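Local atomic coordinates of tyrocidine synthase 2 (Brevibacillus parabrevis, PDB entry 6TA8), a protein that belongs to the nonribosomal peptide synthetases, large multidomain proteins, and is represented by a region of the condensation-domain family. Residues A[38-43]-A[320-325]; A[58-63]-A[157-162]; A[71-76]-A[109-114]; A[166-171]-A[305-310]. All coordinates share one frame; numbering follows the deposited sequence.

Overall arrangement
From the N terminus, helix 39-46 is the first element to take part: interaction 1 sets its opening turn against the loop just before strand 325-332, closing a span that contains the other three contacts. Within that span, interaction 2 pairs strands 56-63 and 155-163, and the chain between them holds interaction 3, where helix 69-82 packs on strand 110-115 of the same sheet. Packing of Val160 on Phe76 joins interactions 2 and 3. Interaction 4 follows in series at the start of helix 169-187, about 8 Å from interaction 1 between centres; Asp168 and Ser171 probably bond to Phe323 N and Gly321 O. Interactions 1 and 4 tie the loop between strands 297-304 and 325-332 of the second sheet to the N-terminal region.

Interaction 1: residues A[38-43]-A[320-325]; sequences TPIQKW and IGWFTS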
loop_
_atom_site.group_PDB
_atom_site.type_symbol
_atom_site.label_atom_id
_atom_site.label_comp_id
_atom_site.label_asym_id
_atom_site.label_seq_id
_atom_site.Cartn_x
_atom_site.Cartn_y
_atom_site.Cartn_z
ATOM N N THR A 38 -1.780 -3.194 -15.395
ATOM C CA THR A 38 -2.652 -2.200 -14.798
ATOM C C THR A 38 -1.906 -0.873 -14.651
ATOM O O THR A 38 -0.676 -0.834 -14.739
ATOM C CB THR A 38 -3.159 -2.691 -13.441
ATOM O OG1 THR A 38 -2.051 -2.911 -12.562
ATOM C CG2 THR A 38 -3.937 -3.986 -13.604
ATOM N N PRO A 39 -2.632 0.237 -14.453
ATOM C CA PRO A 39 -1.945 1.537 -14.328
ATOM C C PRO A 39 -0.884 1.574 -13.241
ATOM O O PRO A 39 0.194 2.139 -13.461
ATOM C CB PRO A 39 -3.098 2.505 -14.027
ATOM C CG PRO A 39 -4.276 1.884 -14.674
ATOM C CD PRO A 39 -4.096 0.398 -14.526
ATOM N N ILE A 40 -1.157 0.991 -12.072
ATOM C CA ILE A 40 -0.161 0.999 -11.005
ATOM C C ILE A 40 1.009 0.090 -11.360
ATOM O O ILE A 40 2.132 0.295 -10.881
ATOM C CB ILE A 40 -0.810 0.608 -9.664
ATOM C CG1 ILE A 40 0.129 0.925 -8.498
ATOM C CG2 ILE A 40 -1.206 -0.863 -9.660
ATOM C CD1 ILE A 40 0.574 2.371 -8.445
ATOM N N GLN A 41 0.778 -0.913 -12.208
ATOM C CA GLN A 41 1.874 -1.742 -12.691
ATOM C C GLN A 41 2.688 -1.016 -13.754
ATOM O O GLN A 41 3.920 -1.124 -13.777
ATOM C CB GLN A 41 1.332 -3.064 -13.235
ATOM C CG GLN A 41 0.891 -4.037 -12.153
ATOM C CD GLN A 41 0.185 -5.252 -12.718
ATOM O OE1 GLN A 41 -0.402 -5.197 -13.799
ATOM N NE2 GLN A 41 0.236 -6.359 -11.986
ATOM N N LYS A 42 2.017 -0.271 -14.636
ATOM C CA LYS A 42 2.729 0.542 -15.618
ATOM C C LYS A 42 3.555 1.625 -14.937
ATOM O O LYS A 42 4.670 1.933 -15.373
ATOM C CB LYS A 42 1.737 1.170 -16.598
ATOM C CG LYS A 42 1.512 0.374 -17.872
ATOM C CD LYS A 42 0.842 1.236 -18.933
ATOM C CE LYS A 42 0.777 0.527 -20.275
ATOM N NZ LYS A 42 -0.206 -0.591 -20.265
ATOM N N TRP A 43 3.019 2.216 -13.867
ATOM C CA TRP A 43 3.747 3.252 -13.141
ATOM C C TRP A 43 5.018 2.704 -12.505
ATOM O O TRP A 43 6.010 3.432 -12.377
ATOM C CB TRP A 43 2.837 3.873 -12.080
ATOM C CG TRP A 43 3.551 4.706 -11.061
ATOM C CD1 TRP A 43 3.838 6.037 -11.147
ATOM C CD2 TRP A 43 4.058 4.267 -9.795
ATOM N NE1 TRP A 43 4.497 6.453 -10.015
ATOM C CE2 TRP A 43 4.645 5.384 -9.170
ATOM C CE3 TRP A 43 4.079 3.035 -9.132
ATOM C CZ2 TRP A 43 5.245 5.309 -7.914
ATOM C CZ3 TRP A 43 4.673 2.963 -7.884
ATOM C CH2 TRP A 43 5.248 4.092 -7.289
ATOM N N ILE A 320 -6.559 -11.260 -4.859
ATOM C CA ILE A 320 -5.253 -10.772 -4.435
ATOM C C ILE A 320 -4.555 -10.154 -5.638
ATOM O O ILE A 320 -4.530 -10.747 -6.724
ATOM C CB ILE A 320 -4.413 -11.903 -3.818
ATOM C CG1 ILE A 320 -4.958 -12.264 -2.435
ATOM C CG2 ILE A 320 -2.943 -11.512 -3.735
ATOM C CD1 ILE A 320 -4.135 -13.292 -1.703
ATOM N N GLY A 321 -4.005 -8.961 -5.452
ATOM C CA GLY A 321 -3.341 -8.265 -6.537
ATOM C C GLY A 321 -2.927 -6.886 -6.083
ATOM O O GLY A 321 -3.147 -6.492 -4.934
ATOM N N TRP A 322 -2.310 -6.152 -7.007
ATOM C CA TRP A 322 -1.901 -4.768 -6.767
ATOM C C TRP A 322 -2.957 -3.862 -7.393
ATOM O O TRP A 322 -2.879 -3.503 -8.569
ATOM C CB TRP A 322 -0.510 -4.497 -7.329
ATOM C CG TRP A 322 0.124 -3.255 -6.769
ATOM C CD1 TRP A 322 -0.333 -2.504 -5.726
ATOM C CD2 TRP A 322 1.325 -2.619 -7.226
ATOM N NE1 TRP A 322 0.509 -1.441 -5.503
ATOM C CE2 TRP A 322 1.536 -1.491 -6.410
ATOM C CE3 TRP A 322 2.244 -2.898 -8.242
ATOM C CZ2 TRP A 322 2.627 -0.641 -6.579
ATOM C CZ3 TRP A 322 3.327 -2.051 -8.408
ATOM C CH2 TRP A 322 3.508 -0.937 -7.581
ATOM N N PHE A 323 -3.955 -3.492 -6.592
ATOM C CA PHE A 323 -5.076 -2.682 -7.044
ATOM C C PHE A 323 -4.920 -1.208 -6.692
ATOM O O PHE A 323 -5.868 -0.438 -6.873
ATOM C CB PHE A 323 -6.384 -3.213 -6.450
ATOM C CG PHE A 323 -6.839 -4.518 -7.041
ATOM C CD1 PHE A 323 -6.178 -5.700 -6.745
ATOM C CD2 PHE A 323 -7.938 -4.563 -7.881
ATOM C CE1 PHE A 323 -6.600 -6.901 -7.286
ATOM C CE2 PHE A 323 -8.366 -5.759 -8.422
ATOM C CZ PHE A 323 -7.696 -6.929 -8.126
ATOM N N THR A 324 -3.749 -0.802 -6.201
ATOM C CA THR A 324 -3.564 0.553 -5.692
ATOM C C THR A 324 -3.864 1.594 -6.764
ATOM O O THR A 324 -3.372 1.506 -7.892
ATOM C CB THR A 324 -2.135 0.724 -5.174
ATOM O OG1 THR A 324 -1.969 -0.032 -3.969
ATOM C CG2 THR A 324 -1.833 2.190 -4.891
ATOM N N SER A 325 -4.684 2.577 -6.405
ATOM C CA SER A 325 -5.019 3.692 -7.279
ATOM C C SER A 325 -4.453 4.974 -6.687
ATOM O O SER A 325 -4.695 5.280 -5.514
ATOM C CB SER A 325 -6.533 3.815 -7.460
ATOM O OG SER A 325 -7.138 4.382 -6.310
#
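Ile40 lies across the indole of Trp322 at about a right angle, and its first torsion explains the fit. With CG1 anti to the backbone N (chi1 -167°), Ile40 CG1 stands over the six-membered ring of Trp322, 3.7 Å from the centroid and 22° off the ring normal, a CH-pi contact displaced toward the rim. The other branch, Ile40 CG2, rests 3.3 Å from Trp322 O, and Ile40 CB comes within 3.2 Å of Thr324 O. Trp43 CZ3 adds a looser contact, 4.1 Å from Trp322 CH2, which lies at the edge of the Trp43 ring. At the start of the same helix, Thr38 and Gln41 form a capping box: Thr38 N donates to Gln41 OE1 at 2.9 Å, nearly straight, whereas the return bond from Gln41 N to Thr38 OG1 is weak. Gln41 NE2 continues to Leu165 O, and His164 stacks on the Trp322 ring. Around this buried contact, helix 201-212 packs against Thr38 and Gln41, helix 359-365 against Pro39, and Ser325 starts strand 325-332.

Interaction 2: residues A[58-63]-A[157-162]; sequences AVMLFR and HLLVAI
Val59 and Val160 form one of two hydrogen-bonded pairs in an antiparallel beta pairing between strands 56-63 and 155-163, inner strands of a mixed sheet; the segments run at 158° to each other. Four backbone bonds define the register: two join Val59 to Val160, and two join Leu61 to Leu158, the shortest being Leu61 N to Leu158 O at 2.7 Å. CA-H...O contacts add to them from residues of the non-hydrogen-bonded pairs, as from Ala58 CA to Val160 O (3.2 Å). Apolar packing divides between the faces. Val59, Leu61, Leu158 and Val160 share one, where helix 169-187 covers Val59 and Leu158; Ala58, Met60 and Leu159 lie on the other, against helix 122-134. At the Phe62 end the two rings are nearly parallel (29°) but hardly overlap; Phe62 CD1 lies over one face of the His157 ring, whose ND1 bonds to Ser403 OG. Met60 bends at chi2 (79°) and again at chi3, which folds its tip back across the neighbouring strand: Met60 SD sits 3.8 Å from Leu159 CB.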
loop_
_atom_site.group_PDB
_atom_site.type_symbol
_atom_site.label_atom_id
_atom_site.label_comp_id
_atom_site.label_asym_id
_atom_site.label_seq_id
_atom_site.Cartn_x
_atom_site.Cartn_y
_atom_site.Cartn_z
ATOM N N ALA A 58 6.219 -7.241 3.057
ATOM C CA ALA A 58 6.451 -8.447 3.838
ATOM C C ALA A 58 5.873 -8.288 5.234
ATOM O O ALA A 58 5.742 -7.174 5.749
ATOM C CB ALA A 58 7.947 -8.777 3.921
ATOM N N VAL A 59 5.521 -9.425 5.838
ATOM C CA VAL A 59 5.065 -9.486 7.219
ATOM C C VAL A 59 5.819 -10.605 7.923
ATOM O O VAL A 59 6.201 -11.608 7.310
ATOM C CB VAL A 59 3.536 -9.702 7.328
ATOM C CG1 VAL A 59 2.779 -8.578 6.632
ATOM C CG2 VAL A 59 3.131 -11.057 6.757
ATOM N N MET A 60 6.046 -10.424 9.221
ATOM C CA MET A 60 6.729 -11.407 10.053
ATOM C C MET A 60 5.751 -11.909 11.103
ATOM O O MET A 60 5.295 -11.133 11.950
ATOM C CB MET A 60 7.974 -10.802 10.710
ATOM C CG MET A 60 8.749 -11.762 11.600
ATOM S SD MET A 60 9.808 -12.896 10.681
ATOM C CE MET A 60 11.078 -11.779 10.096
ATOM N N LEU A 61 5.421 -13.194 11.039
ATOM C CA LEU A 61 4.478 -13.808 11.962
ATOM C C LEU A 61 5.222 -14.564 13.057
ATOM O O LEU A 61 6.422 -14.830 12.966
ATOM C CB LEU A 61 3.527 -14.745 11.213
ATOM C CG LEU A 61 2.837 -14.141 9.988
ATOM C CD1 LEU A 61 1.962 -15.174 9.297
ATOM C CD2 LEU A 61 2.022 -12.918 10.381
ATOM N N PHE A 62 4.482 -14.915 14.108
ATOM C CA PHE A 62 5.049 -15.586 15.266
ATOM C C PHE A 62 4.042 -16.583 15.818
ATOM O O PHE A 62 2.828 -16.383 15.721
ATOM C CB PHE A 62 5.452 -14.574 16.352
ATOM C CG PHE A 62 5.915 -15.206 17.636
ATOM C CD1 PHE A 62 7.018 -16.043 17.656
ATOM C CD2 PHE A 62 5.249 -14.955 18.824
ATOM C CE1 PHE A 62 7.445 -16.623 18.837
ATOM C CE2 PHE A 62 5.671 -15.531 20.007
ATOM C CZ PHE A 62 6.769 -16.366 20.013
ATOM N N ARG A 63 4.560 -17.668 16.388
ATOM C CA ARG A 63 3.734 -18.666 17.057
ATOM C C ARG A 63 4.546 -19.253 18.200
ATOM O O ARG A 63 5.600 -19.852 17.964
ATOM C CB ARG A 63 3.286 -19.761 16.086
ATOM C CG ARG A 63 2.085 -20.559 16.563
ATOM C CD ARG A 63 1.664 -21.599 15.538
ATOM N NE ARG A 63 0.728 -22.571 16.095
ATOM C CZ ARG A 63 -0.591 -22.504 15.956
ATOM N NH1 ARG A 63 -1.138 -21.506 15.277
ATOM N NH2 ARG A 63 -1.365 -23.436 16.498
ATOM N N HIS A 157 9.448 -17.925 14.135
ATOM C CA HIS A 157 9.132 -16.732 13.361
ATOM C C HIS A 157 8.966 -17.115 11.896
ATOM O O HIS A 157 9.782 -17.863 11.350
ATOM C CB HIS A 157 10.227 -15.674 13.511
ATOM C CG HIS A 157 10.454 -15.234 14.923
ATOM N ND1 HIS A 157 9.727 -14.222 15.513
ATOM C CD2 HIS A 157 11.330 -15.664 15.863
ATOM C CE1 HIS A 157 10.143 -14.050 16.755
ATOM N NE2 HIS A 157 11.115 -14.911 16.992
ATOM N N LEU A 158 7.911 -16.602 11.266
ATOM C CA LEU A 158 7.593 -16.918 9.877
ATOM C C LEU A 158 7.574 -15.625 9.071
ATOM O O LEU A 158 6.724 -14.757 9.300
ATOM C CB LEU A 158 6.256 -17.648 9.771
ATOM C CG LEU A 158 5.925 -18.225 8.393
ATOM C CD1 LEU A 158 6.903 -19.331 8.025
ATOM C CD2 LEU A 158 4.492 -18.730 8.346
ATOM N N LEU A 159 8.506 -15.502 8.131
ATOM C CA LEU A 159 8.592 -14.347 7.249
ATOM C C LEU A 159 7.942 -14.681 5.913
ATOM O O LEU A 159 8.198 -15.748 5.343
ATOM C CB LEU A 159 10.048 -13.930 7.038
ATOM C CG LEU A 159 10.315 -12.850 5.988
ATOM C CD1 LEU A 159 9.677 -11.531 6.395
ATOM C CD2 LEU A 159 11.809 -12.680 5.767
ATOM N N VAL A 160 7.100 -13.775 5.422
ATOM C CA VAL A 160 6.399 -13.943 4.151
ATOM C C VAL A 160 6.635 -12.673 3.343
ATOM O O VAL A 160 5.999 -11.643 3.593
ATOM C CB VAL A 160 4.901 -14.209 4.336
ATOM C CG1 VAL A 160 4.222 -14.364 2.985
ATOM C CG2 VAL A 160 4.678 -15.445 5.197
ATOM N N ALA A 161 7.544 -12.740 2.375
ATOM C CA ALA A 161 7.890 -11.602 1.532
ATOM C C ALA A 161 7.388 -11.846 0.116
ATOM O O ALA A 161 7.674 -12.891 -0.478
ATOM C CB ALA A 161 9.401 -11.364 1.524
ATOM N N ILE A 162 6.636 -10.885 -0.416
ATOM C CA ILE A 162 6.059 -10.976 -1.751
ATOM C C ILE A 162 6.340 -9.677 -2.491
ATOM O O ILE A 162 6.202 -8.588 -1.923
ATOM C CB ILE A 162 4.539 -11.248 -1.703
ATOM C CG1 ILE A 162 4.231 -12.437 -0.791
ATOM C CG2 ILE A 162 3.998 -11.501 -3.098
ATOM C CD1 ILE A 162 2.758 -12.724 -0.653
#

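Interaction 3: residues A[71-76]-A[109-114]; sequences LVRQAF and FRFYSY
A helix laid on the outermost strand of a beta sheet brings Arg73 and Phe76 of helix 69-82 against Phe109, just before strand 110-115, and Phe111 within it. Phe76 meets Phe109 through its beta carbon: Phe76 CB stands 3.7 Å from the Phe109 ring centroid and only 11° off the normal, almost over the middle of the face. The two rings themselves are oblique, with planes at 40°. Phe109 CG occupies the position between its backbone N and carbonyl carbon (chi1 62°), which turns the ring under the helix and brings Phe109 CZ to 3.6 Å from Arg73 O.

The strand's alternation sorts its residues between two helical layers: Phe111 points to helix 69-82, whereas Tyr112 packs on helix 122-134 across the sheet. This places the sheet between layers of helices, as in the chloramphenicol acetyltransferase-like fold of condensation domains.

Phe111 is gripped from two directions. Arg73 CG lies over one face, 4.1 Å from the ring centroid, and Val72 CG1 approaches the ring edge, 4.0 Å from Phe111 CE1. Beyond CG, the Arg73 chain bends at chi3 and carries Arg73 NH1 to 3.4 Å from Phe111 CB. The guanidinium is steeply inclined to the ring rather than stacked flat on it, turning its edge toward Phe111 CD2. On the inner side, Phe76 continues the packing to Phe179 of helix 169-187 and to Val147 of strand 145-152.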
loop_
_atom_site.group_PDB
_atom_site.type_symbol
_atom_site.label_atom_id
_atom_site.label_comp_id
_atom_site.label_asym_id
_atom_site.label_seq_id
_atom_site.Cartn_x
_atom_site.Cartn_y
_atom_site.Cartn_z
ATOM N N LEU A 71 3.250 -28.345 7.401
ATOM C CA LEU A 71 1.946 -27.694 7.351
ATOM C C LEU A 71 2.009 -26.308 6.727
ATOM O O LEU A 71 1.067 -25.905 6.033
ATOM C CB LEU A 71 1.360 -27.589 8.758
ATOM C CG LEU A 71 0.524 -28.764 9.257
ATOM C CD1 LEU A 71 1.381 -30.001 9.477
ATOM C CD2 LEU A 71 -0.173 -28.370 10.534
ATOM N N VAL A 72 3.093 -25.566 6.968
ATOM C CA VAL A 72 3.268 -24.265 6.329
ATOM C C VAL A 72 3.390 -24.432 4.821
ATOM O O VAL A 72 2.809 -23.661 4.045
ATOM C CB VAL A 72 4.493 -23.540 6.921
ATOM C CG1 VAL A 72 4.774 -22.244 6.172
ATOM C CG2 VAL A 72 4.286 -23.271 8.403
ATOM N N ARG A 73 4.139 -25.444 4.379
ATOM C CA ARG A 73 4.257 -25.706 2.950
ATOM C C ARG A 73 2.922 -26.137 2.358
ATOM O O ARG A 73 2.537 -25.673 1.278
ATOM C CB ARG A 73 5.326 -26.769 2.693
ATOM C CG ARG A 73 6.734 -26.338 3.072
ATOM C CD ARG A 73 7.719 -27.486 2.928
ATOM N NE ARG A 73 7.933 -27.846 1.529
ATOM C CZ ARG A 73 8.929 -27.378 0.785
ATOM N NH1 ARG A 73 9.807 -26.530 1.305
ATOM N NH2 ARG A 73 9.049 -27.757 -0.481
ATOM N N GLN A 74 2.199 -27.021 3.051
ATOM C CA GLN A 74 0.900 -27.466 2.557
ATOM C C GLN A 74 -0.096 -26.318 2.487
ATOM O O GLN A 74 -0.956 -26.295 1.600
ATOM C CB GLN A 74 0.356 -28.588 3.444
ATOM C CG GLN A 74 -0.773 -29.386 2.813
ATOM C CD GLN A 74 -1.213 -30.555 3.672
ATOM O OE1 GLN A 74 -1.052 -30.540 4.892
ATOM N NE2 GLN A 74 -1.775 -31.578 3.036
ATOM N N ALA A 75 0.005 -25.357 3.407
ATOM C CA ALA A 75 -0.880 -24.198 3.365
ATOM C C ALA A 75 -0.548 -23.298 2.183
ATOM O O ALA A 75 -1.443 -22.872 1.443
ATOM C CB ALA A 75 -0.788 -23.421 4.679
ATOM N N PHE A 76 0.739 -23.004 1.980
ATOM C CA PHE A 76 1.129 -22.115 0.892
ATOM C C PHE A 76 0.982 -22.786 -0.468
ATOM O O PHE A 76 0.719 -22.103 -1.466
ATOM C CB PHE A 76 2.563 -21.627 1.099
ATOM C CG PHE A 76 2.667 -20.439 2.013
ATOM C CD1 PHE A 76 2.451 -19.157 1.532
ATOM C CD2 PHE A 76 2.971 -20.604 3.354
ATOM C CE1 PHE A 76 2.542 -18.062 2.372
ATOM C CE2 PHE A 76 3.063 -19.514 4.197
ATOM C CZ PHE A 76 2.848 -18.241 3.705
ATOM N N PHE A 109 6.251 -21.393 -4.577
ATOM C CA PHE A 109 6.864 -20.477 -3.623
ATOM C C PHE A 109 8.239 -21.006 -3.245
ATOM O O PHE A 109 8.527 -22.198 -3.387
ATOM C CB PHE A 109 5.995 -20.290 -2.371
ATOM C CG PHE A 109 5.770 -21.554 -1.589
ATOM C CD1 PHE A 109 4.835 -22.488 -2.004
ATOM C CD2 PHE A 109 6.486 -21.802 -0.429
ATOM C CE1 PHE A 109 4.625 -23.648 -1.286
ATOM C CE2 PHE A 109 6.280 -22.961 0.295
ATOM C CZ PHE A 109 5.348 -23.884 -0.134
ATOM N N ARG A 110 9.085 -20.099 -2.764
ATOM C CA ARG A 110 10.426 -20.433 -2.305
ATOM C C ARG A 110 10.438 -20.479 -0.782
ATOM O O ARG A 110 10.020 -19.521 -0.125
ATOM C CB ARG A 110 11.447 -19.416 -2.816
ATOM C CG ARG A 110 12.892 -19.866 -2.677
ATOM C CD ARG A 110 13.830 -18.945 -3.438
ATOM N NE ARG A 110 15.220 -19.382 -3.350
ATOM C CZ ARG A 110 15.820 -20.148 -4.254
ATOM N NH1 ARG A 110 15.153 -20.564 -5.321
ATOM N NH2 ARG A 110 17.090 -20.499 -4.092
ATOM N N PHE A 111 10.919 -21.590 -0.229
ATOM C CA PHE A 111 10.875 -21.842 1.203
ATOM C C PHE A 111 12.273 -21.775 1.805
ATOM O O PHE A 111 13.252 -22.196 1.180
ATOM C CB PHE A 111 10.250 -23.208 1.497
ATOM C CG PHE A 111 9.895 -23.413 2.942
ATOM C CD1 PHE A 111 8.732 -22.870 3.465
ATOM C CD2 PHE A 111 10.720 -24.148 3.776
ATOM C CE1 PHE A 111 8.402 -23.058 4.794
ATOM C CE2 PHE A 111 10.395 -24.338 5.105
ATOM C CZ PHE A 111 9.233 -23.792 5.616
ATOM N N TYR A 112 12.355 -21.244 3.024
ATOM C CA TYR A 112 13.600 -21.151 3.776
ATOM C C TYR A 112 13.357 -21.681 5.180
ATOM O O TYR A 112 12.368 -21.311 5.821
ATOM C CB TYR A 112 14.113 -19.707 3.841
ATOM C CG TYR A 112 14.500 -19.107 2.508
ATOM C CD1 TYR A 112 13.533 -18.647 1.623
ATOM C CD2 TYR A 112 15.833 -18.986 2.141
ATOM C CE1 TYR A 112 13.882 -18.093 0.405
ATOM C CE2 TYR A 112 16.193 -18.432 0.925
ATOM C CZ TYR A 112 15.214 -17.987 0.062
ATOM O OH TYR A 112 15.565 -17.435 -1.148
ATOM N N SER A 113 14.256 -22.539 5.658
ATOM C CA SER A 113 14.130 -23.156 6.973
ATOM C C SER A 113 15.430 -22.966 7.738
ATOM O O SER A 113 16.491 -23.405 7.280
ATOM C CB SER A 113 13.788 -24.643 6.855
ATOM O OG SER A 113 13.579 -25.219 8.131
ATOM N N TYR A 114 15.348 -22.322 8.901
ATOM C CA TYR A 114 16.511 -22.058 9.738
ATOM C C TYR A 114 16.241 -22.555 11.150
ATOM O O TYR A 114 15.163 -22.311 11.702
ATOM C CB TYR A 114 16.853 -20.565 9.756
ATOM C CG TYR A 114 17.201 -20.007 8.396
ATOM C CD1 TYR A 114 18.495 -20.095 7.899
ATOM C CD2 TYR A 114 16.235 -19.398 7.606
ATOM C CE1 TYR A 114 18.817 -19.589 6.654
ATOM C CE2 TYR A 114 16.548 -18.887 6.362
ATOM C CZ TYR A 114 17.839 -18.985 5.890
ATOM O OH TYR A 114 18.151 -18.479 4.650
#

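Interaction 4: residues A[166-171]-A[305-310]; sequences VVDGVS and HGREDI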
loop_
_atom_site.group_PDB
_atom_site.type_symbol
_atom_site.label_atom_id
_atom_site.label_comp_id
_atom_site.label_asym_id
_atom_site.label_seq_id
_atom_site.Cartn_x
_atom_site.Cartn_y
_atom_site.Cartn_z
ATOM N N VAL A 166 2.089 -7.870 -7.107
ATOM C CA VAL A 166 0.973 -8.812 -7.099
ATOM C C VAL A 166 0.225 -8.775 -5.771
ATOM O O VAL A 166 -0.637 -9.624 -5.516
ATOM C CB VAL A 166 1.460 -10.243 -7.399
ATOM C CG1 VAL A 166 1.875 -10.380 -8.856
ATOM C CG2 VAL A 166 2.609 -10.618 -6.473
ATOM N N VAL A 167 0.542 -7.803 -4.913
ATOM C CA VAL A 167 -0.079 -7.698 -3.596
ATOM C C VAL A 167 -0.243 -6.231 -3.229
ATOM O O VAL A 167 0.489 -5.361 -3.707
ATOM C CB VAL A 167 0.739 -8.416 -2.494
ATOM C CG1 VAL A 167 0.531 -9.923 -2.552
ATOM C CG2 VAL A 167 2.211 -8.060 -2.609
ATOM N N ASP A 168 -1.214 -5.961 -2.360
ATOM C CA ASP A 168 -1.388 -4.646 -1.759
ATOM C C ASP A 168 -1.938 -4.839 -0.348
ATOM O O ASP A 168 -1.981 -5.959 0.169
ATOM C CB ASP A 168 -2.279 -3.751 -2.634
ATOM C CG ASP A 168 -3.657 -4.344 -2.882
ATOM O OD1 ASP A 168 -3.947 -5.454 -2.392
ATOM O OD2 ASP A 168 -4.458 -3.687 -3.581
ATOM N N GLY A 169 -2.369 -3.739 0.272
ATOM C CA GLY A 169 -2.802 -3.802 1.662
ATOM C C GLY A 169 -3.980 -4.735 1.875
ATOM O O GLY A 169 -3.976 -5.560 2.792
ATOM N N VAL A 170 -5.007 -4.615 1.030
ATOM C CA VAL A 170 -6.186 -5.466 1.173
ATOM C C VAL A 170 -5.834 -6.921 0.888
ATOM O O VAL A 170 -6.361 -7.838 1.530
ATOM C CB VAL A 170 -7.321 -4.963 0.262
ATOM C CG1 VAL A 170 -8.518 -5.901 0.325
ATOM C CG2 VAL A 170 -7.729 -3.551 0.651
ATOM N N SER A 171 -4.933 -7.157 -0.071
ATOM C CA SER A 171 -4.525 -8.522 -0.388
ATOM C C SER A 171 -3.875 -9.210 0.806
ATOM O O SER A 171 -4.004 -10.428 0.966
ATOM C CB SER A 171 -3.569 -8.522 -1.582
ATOM O OG SER A 171 -4.182 -7.964 -2.732
ATOM N N HIS A 305 -7.843 1.997 -2.338
ATOM C CA HIS A 305 -7.856 0.550 -2.532
ATOM C C HIS A 305 -7.948 0.181 -4.006
ATOM O O HIS A 305 -7.394 -0.842 -4.425
ATOM C CB HIS A 305 -9.014 -0.078 -1.754
ATOM C CG HIS A 305 -8.827 -0.057 -0.270
ATOM N ND1 HIS A 305 -9.688 -0.695 0.598
ATOM C CD2 HIS A 305 -7.879 0.524 0.503
ATOM C CE1 HIS A 305 -9.278 -0.506 1.839
ATOM N NE2 HIS A 305 -8.183 0.229 1.810
ATOM N N GLY A 306 -8.639 0.994 -4.803
ATOM C CA GLY A 306 -8.737 0.758 -6.228
ATOM C C GLY A 306 -9.654 -0.369 -6.639
ATOM O O GLY A 306 -9.683 -0.721 -7.822
ATOM N N ARG A 307 -10.397 -0.952 -5.707
ATOM C CA ARG A 307 -11.351 -2.018 -6.017
ATOM C C ARG A 307 -12.754 -1.453 -6.208
ATOM O O ARG A 307 -13.716 -1.880 -5.568
ATOM C CB ARG A 307 -11.326 -3.077 -4.921
ATOM C CG ARG A 307 -10.028 -3.877 -4.863
ATOM C CD ARG A 307 -9.922 -4.674 -3.569
ATOM N NE ARG A 307 -9.039 -5.832 -3.700
ATOM C CZ ARG A 307 -7.735 -5.810 -3.446
ATOM N NH1 ARG A 307 -7.152 -4.688 -3.048
ATOM N NH2 ARG A 307 -7.010 -6.913 -3.590
ATOM N N GLU A 308 -12.878 -0.473 -7.100
ATOM C CA GLU A 308 -14.133 0.226 -7.319
ATOM C C GLU A 308 -14.929 -0.439 -8.442
ATOM O O GLU A 308 -14.510 -1.434 -9.039
ATOM C CB GLU A 308 -13.872 1.698 -7.633
ATOM C CG GLU A 308 -12.985 2.403 -6.620
ATOM C CD GLU A 308 -13.689 2.656 -5.302
ATOM O OE1 GLU A 308 -14.926 2.831 -5.309
ATOM O OE2 GLU A 308 -13.005 2.681 -4.257
ATOM N N ASP A 309 -16.097 0.127 -8.734
ATOM C CA ASP A 309 -16.979 -0.397 -9.772
ATOM C C ASP A 309 -16.493 0.089 -11.133
ATOM O O ASP A 309 -16.612 1.274 -11.456
ATOM C CB ASP A 309 -18.418 0.040 -9.512
ATOM C CG ASP A 309 -19.389 -0.484 -10.556
ATOM O OD1 ASP A 309 -19.049 -1.456 -11.261
ATOM O OD2 ASP A 309 -20.498 0.082 -10.669
ATOM N N ILE A 310 -15.942 -0.826 -11.928
ATOM C CA ILE A 310 -15.532 -0.518 -13.293
ATOM C C ILE A 310 -16.530 -1.161 -14.245
ATOM O O ILE A 310 -16.162 -1.622 -15.333
ATOM C CB ILE A 310 -14.095 -0.998 -13.573
ATOM C CG1 ILE A 310 -13.957 -2.492 -13.274
ATOM C CG2 ILE A 310 -13.096 -0.197 -12.748
ATOM C CD1 ILE A 310 -12.613 -3.070 -13.666
#
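Arg307 reaches Asp168 and Ser171 with an outstretched side chain, which leaves the backbone toward the 166-171 segment. From CG to NE the chain is extended, delivering the guanidinium to the helix start. Arg307 NE passes 4.1 Å from Val170 CG1 and has a weak bond to Val316 O. At the group's centre, Val170 CG1 covers one face, 3.9 Å from Arg307 CZ. Arg307 NH1 makes the salt bridge, 2.9 Å from Asp168 OD2 on the syn side, with a bent N-H...O angle of 138°; its bond to Asp168 OD1 is weak. Arg307 NH2 donates to Ser171 OG at 3.1 Å, near the guanidinium plane, and also bonds to Thr319 O. The other valine branch, Val170 CG2, sits over the His305 ring, 3.6 Å from its centroid. Asp168 and Gly169 end the HHxxxDG signature of condensation domains. Because Asp168 OD1 also caps the helix through Ser171 N (3.0 Å) and OD2 takes Phe323 N, ion pair and cap together hold the carboxylate in place and tie the start of helix 169-187 to the 305-310 loop.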